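Local coordinates for protein alpha-L-rhamnosidase (Klebsiella oxytoca, PDB 4XHC) that probably hydrolyses alpha-L-rhamnosides to release rhamnose, as a two-domain bacterial alpha-L-rhamnosidase of glycoside hydrolase family 78, at residues A[377-382]-A[398-403]; A[105-110]-A[171-176]. All coordinates share one frame; numbering follows the deposited sequence.

Interaction 1: residues A[377-382]-A[398-403]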
loop_
_atom_site.group_PDB
_atom_site.type_symbol
_atom_site.label_atom_id
_atom_site.label_comp_id
_atom_site.label_asym_id
_atom_site.label_seq_id
_atom_site.Cartn_x
_atom_site.Cartn_y
_atom_site.Cartn_z
ATOM N N TYR A 377 -11.524 -45.657 14.657
ATOM C CA TYR A 377 -12.306 -45.307 13.473
ATOM C C TYR A 377 -11.493 -45.504 12.195
ATOM O O TYR A 377 -11.986 -46.073 11.218
ATOM C CB TYR A 377 -12.782 -43.846 13.571
ATOM C CG TYR A 377 -13.672 -43.401 12.434
ATOM C CD1 TYR A 377 -13.130 -42.841 11.290
ATOM C CD2 TYR A 377 -15.058 -43.535 12.509
ATOM C CE1 TYR A 377 -13.940 -42.439 10.243
ATOM C CE2 TYR A 377 -15.875 -43.133 11.474
ATOM C CZ TYR A 377 -15.308 -42.586 10.343
ATOM O OH TYR A 377 -16.095 -42.180 9.297
ATOM N N CYS A 378 -10.244 -45.037 12.216
ATOM C CA CYS A 378 -9.392 -45.061 11.024
ATOM C C CYS A 378 -8.736 -46.431 10.793
ATOM O O CYS A 378 -8.538 -46.857 9.654
ATOM C CB CYS A 378 -8.369 -43.919 11.077
ATOM S SG CYS A 378 -9.112 -42.262 10.868
ATOM N N LEU A 379 -8.449 -47.151 11.867
ATOM C CA LEU A 379 -8.002 -48.539 11.735
ATOM C C LEU A 379 -9.043 -49.385 11.002
ATOM O O LEU A 379 -8.704 -50.175 10.135
ATOM C CB LEU A 379 -7.715 -49.139 13.101
ATOM C CG LEU A 379 -7.095 -50.524 13.086
ATOM C CD1 LEU A 379 -5.801 -50.536 12.296
ATOM C CD2 LEU A 379 -6.842 -50.985 14.508
ATOM N N GLN A 380 -10.315 -49.203 11.339
ATOM C CA GLN A 380 -11.408 -49.908 10.655
ATOM C C GLN A 380 -11.372 -49.700 9.138
ATOM O O GLN A 380 -11.575 -50.639 8.380
ATOM C CB GLN A 380 -12.758 -49.451 11.228
ATOM C CG GLN A 380 -14.005 -50.104 10.631
ATOM C CD GLN A 380 -14.073 -51.594 10.876
ATOM O OE1 GLN A 380 -14.713 -52.046 11.822
ATOM N NE2 GLN A 380 -13.404 -52.362 10.037
ATOM N N ARG A 381 -11.116 -48.470 8.706
ATOM C CA ARG A 381 -11.027 -48.177 7.278
ATOM C C ARG A 381 -9.746 -48.735 6.680
ATOM O O ARG A 381 -9.741 -49.156 5.526
ATOM C CB ARG A 381 -11.126 -46.673 6.995
ATOM C CG ARG A 381 -12.549 -46.150 6.882
ATOM C CD ARG A 381 -13.130 -45.863 8.249
ATOM N NE ARG A 381 -14.580 -45.707 8.215
ATOM C CZ ARG A 381 -15.370 -45.806 9.284
ATOM N NH1 ARG A 381 -14.870 -46.050 10.490
ATOM N NH2 ARG A 381 -16.676 -45.662 9.151
ATOM N N ALA A 382 -8.661 -48.731 7.452
ATOM C CA ALA A 382 -7.422 -49.383 7.018
ATOM C C ALA A 382 -7.616 -50.894 6.763
ATOM O O ALA A 382 -6.970 -51.470 5.895
ATOM C CB ALA A 382 -6.317 -49.152 8.037
ATOM N N ARG A 398 -7.344 -56.713 12.325
ATOM C CA ARG A 398 -8.616 -57.068 12.977
ATOM C C ARG A 398 -8.450 -57.406 14.448
ATOM O O ARG A 398 -9.316 -57.072 15.258
ATOM C CB ARG A 398 -9.330 -58.226 12.268
ATOM C CG ARG A 398 -10.191 -57.765 11.105
ATOM C CD ARG A 398 -11.039 -58.877 10.498
ATOM N NE ARG A 398 -11.005 -58.766 9.038
ATOM C CZ ARG A 398 -10.348 -59.589 8.217
ATOM N NH1 ARG A 398 -9.670 -60.639 8.680
ATOM N NH2 ARG A 398 -10.378 -59.360 6.903
ATOM N N GLN A 399 -7.356 -58.091 14.783
ATOM C CA GLN A 399 -7.046 -58.418 16.180
ATOM C C GLN A 399 -6.730 -57.160 16.957
ATOM O O GLN A 399 -7.137 -57.010 18.101
ATOM C CB GLN A 399 -5.859 -59.362 16.277
ATOM C CG GLN A 399 -6.143 -60.728 15.708
ATOM C CD GLN A 399 -4.945 -61.631 15.797
ATOM O OE1 GLN A 399 -4.702 -62.216 16.845
ATOM N NE2 GLN A 399 -4.205 -61.775 14.700
ATOM N N ARG A 400 -5.993 -56.265 16.322
ATOM C CA ARG A 400 -5.603 -55.024 16.946
ATOM C C ARG A 400 -6.807 -54.122 17.228
ATOM O O ARG A 400 -6.870 -53.470 18.273
ATOM C CB ARG A 400 -4.609 -54.296 16.059
ATOM C CG ARG A 400 -3.756 -53.299 16.809
ATOM C CD ARG A 400 -2.543 -54.027 17.376
ATOM N NE ARG A 400 -1.454 -53.153 17.822
ATOM C CZ ARG A 400 -1.479 -52.354 18.890
ATOM N NH1 ARG A 400 -2.552 -52.277 19.686
ATOM N NH2 ARG A 400 -0.404 -51.611 19.156
ATOM N N LEU A 401 -7.756 -54.091 16.293
ATOM C CA LEU A 401 -9.009 -53.353 16.465
ATOM C C LEU A 401 -9.731 -53.808 17.732
ATOM O O LEU A 401 -10.246 -52.992 18.501
ATOM C CB LEU A 401 -9.920 -53.554 15.248
ATOM C CG LEU A 401 -11.154 -52.646 15.159
ATOM C CD1 LEU A 401 -10.761 -51.219 14.797
ATOM C CD2 LEU A 401 -12.156 -53.198 14.156
ATOM N N GLN A 402 -9.750 -55.115 17.950
ATOM C CA GLN A 402 -10.405 -55.682 19.112
ATOM C C GLN A 402 -9.725 -55.265 20.417
ATOM O O GLN A 402 -10.405 -54.943 21.392
ATOM C CB GLN A 402 -10.460 -57.220 19.018
ATOM C CG GLN A 402 -11.594 -57.837 19.823
ATOM C CD GLN A 402 -12.851 -56.964 19.810
ATOM O OE1 GLN A 402 -13.134 -56.238 20.779
ATOM N NE2 GLN A 402 -13.582 -56.986 18.698
ATOM N N GLN A 403 -8.391 -55.298 20.439
ATOM C CA GLN A 403 -7.628 -54.878 21.620
ATOM C C GLN A 403 -7.948 -53.450 21.983
ATOM O O GLN A 403 -8.225 -53.160 23.142
ATOM C CB GLN A 403 -6.130 -55.057 21.391
ATOM C CG GLN A 403 -5.720 -56.519 21.422
ATOM C CD GLN A 403 -4.306 -56.728 20.937
ATOM O OE1 GLN A 403 -3.454 -55.845 21.096
ATOM N NE2 GLN A 403 -4.043 -57.894 20.347
#
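Leu401 gives up more surface than any other residue of this contact, 81 Å², and its two methyl groups divide the work. Leu401 CD1 lies 3.9 Å from Leu379 CD2. On the other branch, Leu401 CD2 rests 3.6 Å from Gln380 OE1. CG of Leu401, set anti to the backbone N (chi1 -169°), projects the branch point toward 377-382, and the two methyls part from there. Leu401 CD1 also comes within 4.0 Å of the Gln380 backbone N.

Leu379 answers from the facing helix with 60 Å² buried. The two leucines lie alongside, each pointing past the other toward the opposite backbone. Leu379 CD2 passes the Leu401 branches and reaches the main chain, 3.7 Å from the Leu401 backbone N. The same methyl, Leu379 CD2, is 4.3 Å from CB of Arg400, whose side chain then leads away from the interface.

The segments belong to helices 368-389 and 391-412, separated by a single residue, and thus form a helical hairpin. Their local axes approach to 10.0 Å with N-to-C directions 164° apart, the antiparallel arrangement expected of successive helices in the (alpha/alpha)6 barrel of family 78 catalytic domains. Val336 of helix 322-340 also touches Leu379, and Ile376 and Ile383 touch Leu401, continuing the apolar packing.

Gln380 buries 34 Å² at the flank. Its chain bends at chi2 (63°), bringing the amide group beside Leu401, where the approach of OE1 to a methyl is van der Waals packing. On the side of helix 368-389 turned from this contact, Arg381 NH1 donates to the Tyr377 backbone O at 3.0 Å while its guanidinium lies over the tyrosine ring; helix 302-319 packs there.

Interaction 2: residues A[105-110]-A[171-176]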
loop_
_atom_site.group_PDB
_atom_site.type_symbol
_atom_site.label_atom_id
_atom_site.label_comp_id
_atom_site.label_asym_id
_atom_site.label_seq_id
_atom_site.Cartn_x
_atom_site.Cartn_y
_atom_site.Cartn_z
ATOM N N GLY A 105 -11.996 -12.866 -4.625
ATOM C CA GLY A 105 -11.491 -12.398 -5.901
ATOM C C GLY A 105 -10.732 -11.091 -5.901
ATOM O O GLY A 105 -10.171 -10.675 -4.893
ATOM N N TYR A 106 -10.733 -10.440 -7.057
ATOM C CA TYR A 106 -9.873 -9.301 -7.299
ATOM C C TYR A 106 -10.706 -8.055 -7.534
ATOM O O TYR A 106 -11.683 -8.098 -8.279
ATOM C CB TYR A 106 -8.975 -9.624 -8.492
ATOM C CG TYR A 106 -8.132 -10.857 -8.234
ATOM C CD1 TYR A 106 -8.588 -12.134 -8.587
ATOM C CD2 TYR A 106 -6.895 -10.756 -7.590
ATOM C CE1 TYR A 106 -7.827 -13.268 -8.328
ATOM C CE2 TYR A 106 -6.124 -11.884 -7.337
ATOM C CZ TYR A 106 -6.593 -13.134 -7.705
ATOM O OH TYR A 106 -5.825 -14.238 -7.441
ATOM N N LEU A 107 -10.327 -6.957 -6.882
ATOM C CA LEU A 107 -11.044 -5.677 -6.996
ATOM C C LEU A 107 -10.601 -4.834 -8.214
ATOM O O LEU A 107 -9.406 -4.698 -8.487
ATOM C CB LEU A 107 -10.853 -4.865 -5.718
ATOM C CG LEU A 107 -11.751 -3.637 -5.543
ATOM C CD1 LEU A 107 -13.198 -4.026 -5.294
ATOM C CD2 LEU A 107 -11.250 -2.770 -4.396
ATOM N N HIS A 108 -11.580 -4.282 -8.934
ATOM C CA HIS A 108 -11.348 -3.397 -10.081
ATOM C C HIS A 108 -12.184 -2.150 -9.861
ATOM O O HIS A 108 -13.348 -2.267 -9.503
ATOM C CB HIS A 108 -11.771 -4.104 -11.383
ATOM C CG HIS A 108 -11.734 -3.235 -12.611
ATOM N ND1 HIS A 108 -12.824 -3.071 -13.438
ATOM C CD2 HIS A 108 -10.733 -2.516 -13.173
ATOM C CE1 HIS A 108 -12.505 -2.277 -14.444
ATOM N NE2 HIS A 108 -11.239 -1.928 -14.308
ATOM N N PHE A 109 -11.604 -0.965 -10.041
ATOM C CA PHE A 109 -12.396 0.279 -10.049
ATOM C C PHE A 109 -11.782 1.379 -10.912
ATOM O O PHE A 109 -10.593 1.365 -11.200
ATOM C CB PHE A 109 -12.650 0.793 -8.625
ATOM C CG PHE A 109 -11.411 1.232 -7.900
ATOM C CD1 PHE A 109 -10.852 2.478 -8.144
ATOM C CD2 PHE A 109 -10.811 0.404 -6.966
ATOM C CE1 PHE A 109 -9.707 2.884 -7.485
ATOM C CE2 PHE A 109 -9.668 0.800 -6.302
ATOM C CZ PHE A 109 -9.110 2.041 -6.561
ATOM N N LEU A 110 -12.621 2.313 -11.343
ATOM C CA LEU A 110 -12.175 3.492 -12.073
ATOM C C LEU A 110 -12.500 4.707 -11.237
ATOM O O LEU A 110 -13.546 4.754 -10.600
ATOM C CB LEU A 110 -12.900 3.636 -13.421
ATOM C CG LEU A 110 -12.854 2.535 -14.484
ATOM C CD1 LEU A 110 -13.385 3.099 -15.799
ATOM C CD2 LEU A 110 -11.455 1.979 -14.680
ATOM N N TYR A 171 -8.787 -10.966 -2.347
ATOM C CA TYR A 171 -9.478 -10.648 -1.107
ATOM C C TYR A 171 -10.735 -11.502 -0.981
ATOM O O TYR A 171 -11.272 -11.976 -1.980
ATOM C CB TYR A 171 -9.831 -9.151 -1.056
ATOM C CG TYR A 171 -8.624 -8.234 -1.111
ATOM C CD1 TYR A 171 -7.801 -8.067 -0.004
ATOM C CD2 TYR A 171 -8.301 -7.539 -2.279
ATOM C CE1 TYR A 171 -6.687 -7.240 -0.058
ATOM C CE2 TYR A 171 -7.194 -6.702 -2.341
ATOM C CZ TYR A 171 -6.388 -6.554 -1.230
ATOM O OH TYR A 171 -5.283 -5.734 -1.285
ATOM N N CYS A 172 -11.184 -11.700 0.253
ATOM C CA CYS A 172 -12.389 -12.457 0.544
ATOM C C CYS A 172 -13.273 -11.565 1.367
ATOM O O CYS A 172 -12.917 -11.211 2.478
ATOM C CB CYS A 172 -12.039 -13.706 1.339
ATOM S SG CYS A 172 -13.472 -14.655 1.893
ATOM N N PHE A 173 -14.417 -11.173 0.832
ATOM C CA PHE A 173 -15.202 -10.143 1.495
ATOM C C PHE A 173 -16.644 -10.054 1.032
ATOM O O PHE A 173 -17.008 -10.537 -0.032
ATOM C CB PHE A 173 -14.541 -8.774 1.280
ATOM C CG PHE A 173 -14.496 -8.340 -0.161
ATOM C CD1 PHE A 173 -13.519 -8.829 -1.016
ATOM C CD2 PHE A 173 -15.431 -7.451 -0.663
ATOM C CE1 PHE A 173 -13.473 -8.443 -2.347
ATOM C CE2 PHE A 173 -15.388 -7.059 -1.989
ATOM C CZ PHE A 173 -14.408 -7.554 -2.831
ATOM N N ARG A 174 -17.453 -9.413 1.865
ATOM C CA ARG A 174 -18.736 -8.885 1.446
ATOM C C ARG A 174 -18.771 -7.340 1.460
ATOM O O ARG A 174 -19.349 -6.725 0.559
ATOM C CB ARG A 174 -19.847 -9.432 2.325
ATOM C CG ARG A 174 -21.162 -8.765 1.998
ATOM C CD ARG A 174 -22.367 -9.490 2.532
ATOM N NE ARG A 174 -23.526 -8.622 2.387
ATOM C CZ ARG A 174 -24.767 -8.971 2.682
ATOM N NH1 ARG A 174 -25.039 -10.191 3.124
ATOM N NH2 ARG A 174 -25.737 -8.094 2.517
ATOM N N TYR A 175 -18.184 -6.724 2.489
ATOM C CA TYR A 175 -18.179 -5.264 2.617
ATOM C C TYR A 175 -16.809 -4.700 2.286
ATOM O O TYR A 175 -15.781 -5.341 2.546
ATOM C CB TYR A 175 -18.609 -4.825 4.022
ATOM C CG TYR A 175 -19.971 -5.335 4.390
ATOM C CD1 TYR A 175 -21.126 -4.650 4.024
ATOM C CD2 TYR A 175 -20.110 -6.534 5.081
ATOM C CE1 TYR A 175 -22.383 -5.139 4.353
ATOM C CE2 TYR A 175 -21.358 -7.035 5.409
ATOM C CZ TYR A 175 -22.485 -6.334 5.048
ATOM O OH TYR A 175 -23.702 -6.858 5.387
ATOM N N LEU A 176 -16.820 -3.499 1.711
ATOM C CA LEU A 176 -15.615 -2.768 1.361
ATOM C C LEU A 176 -15.744 -1.322 1.839
ATOM O O LEU A 176 -16.626 -0.600 1.405
ATOM C CB LEU A 176 -15.407 -2.788 -0.154
ATOM C CG LEU A 176 -14.392 -1.777 -0.700
ATOM C CD1 LEU A 176 -13.012 -2.040 -0.114
ATOM C CD2 LEU A 176 -14.340 -1.819 -2.215
#
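Two backbone hydrogen bonds join Gly105 to Tyr171. Gly105 N donates to Tyr171 O and Tyr171 N to Gly105 O, each spanning 2.9 Å; the N-H...O angles of 168° and 167° are nearly straight. They define an antiparallel hydrogen-bonded pair, with CA atoms 5.5 Å apart. Beyond it the segments diverge, since the chain turns corners at Gly105, whose backbone angles would press a CB against the preceding carbonyl O, and at Arg174.

Apolar side chains join the segments where their backbones part. The ends of Leu107 and Leu176 meet, tip to tip, with their CD2 methyls 3.9 Å apart. Both have CG anti to the backbone N (chi1 -168° in Leu107), carrying their branches inward. The geometry is that of a beta-sandwich: Leu107 belongs to the sheet containing strand 106-115, Leu176 to the one containing strand 175-182, and both also touch Leu126 and Phe128. At the second corner, Arg174 and Tyr175 form a classic beta bulge.

Two aromatic rings of 171-176 add to the packing. Phe173 CZ lies 4.5 Å from Leu107 CD1, which approaches the ring obliquely. The same phenyl ring makes edge-to-face contacts with Phe99 and Phe128, while the Tyr171 ring stacks on Phe128.

Arg174 also forms salt bridges with Asp98 of strand 94-99 and Asp502 of the six-hairpin glycosidase part, linking the two parts of the chain.

In the fold
From the N terminus, interaction 2 comes first: 105-110 meets 171-176 across 60 intervening residues, 23 of them in strands and none in helices, and joins the facing sheets of the N-terminal beta domain at the chain's corners. The chain then enters the helical catalytic domain, where interaction 1 closes a far shorter loop; 14 of the 15 residues between 377-382 and 398-403 are helical. The two loops follow in series, neither nesting nor crossing. The centres of interactions 1 and 2 are about 49 Å apart and their nearest atoms about 29 Å, on opposite sides of the chain's centre. None of their residues belongs to the rhamnose pocket, whose members run from Asp237 to Trp530.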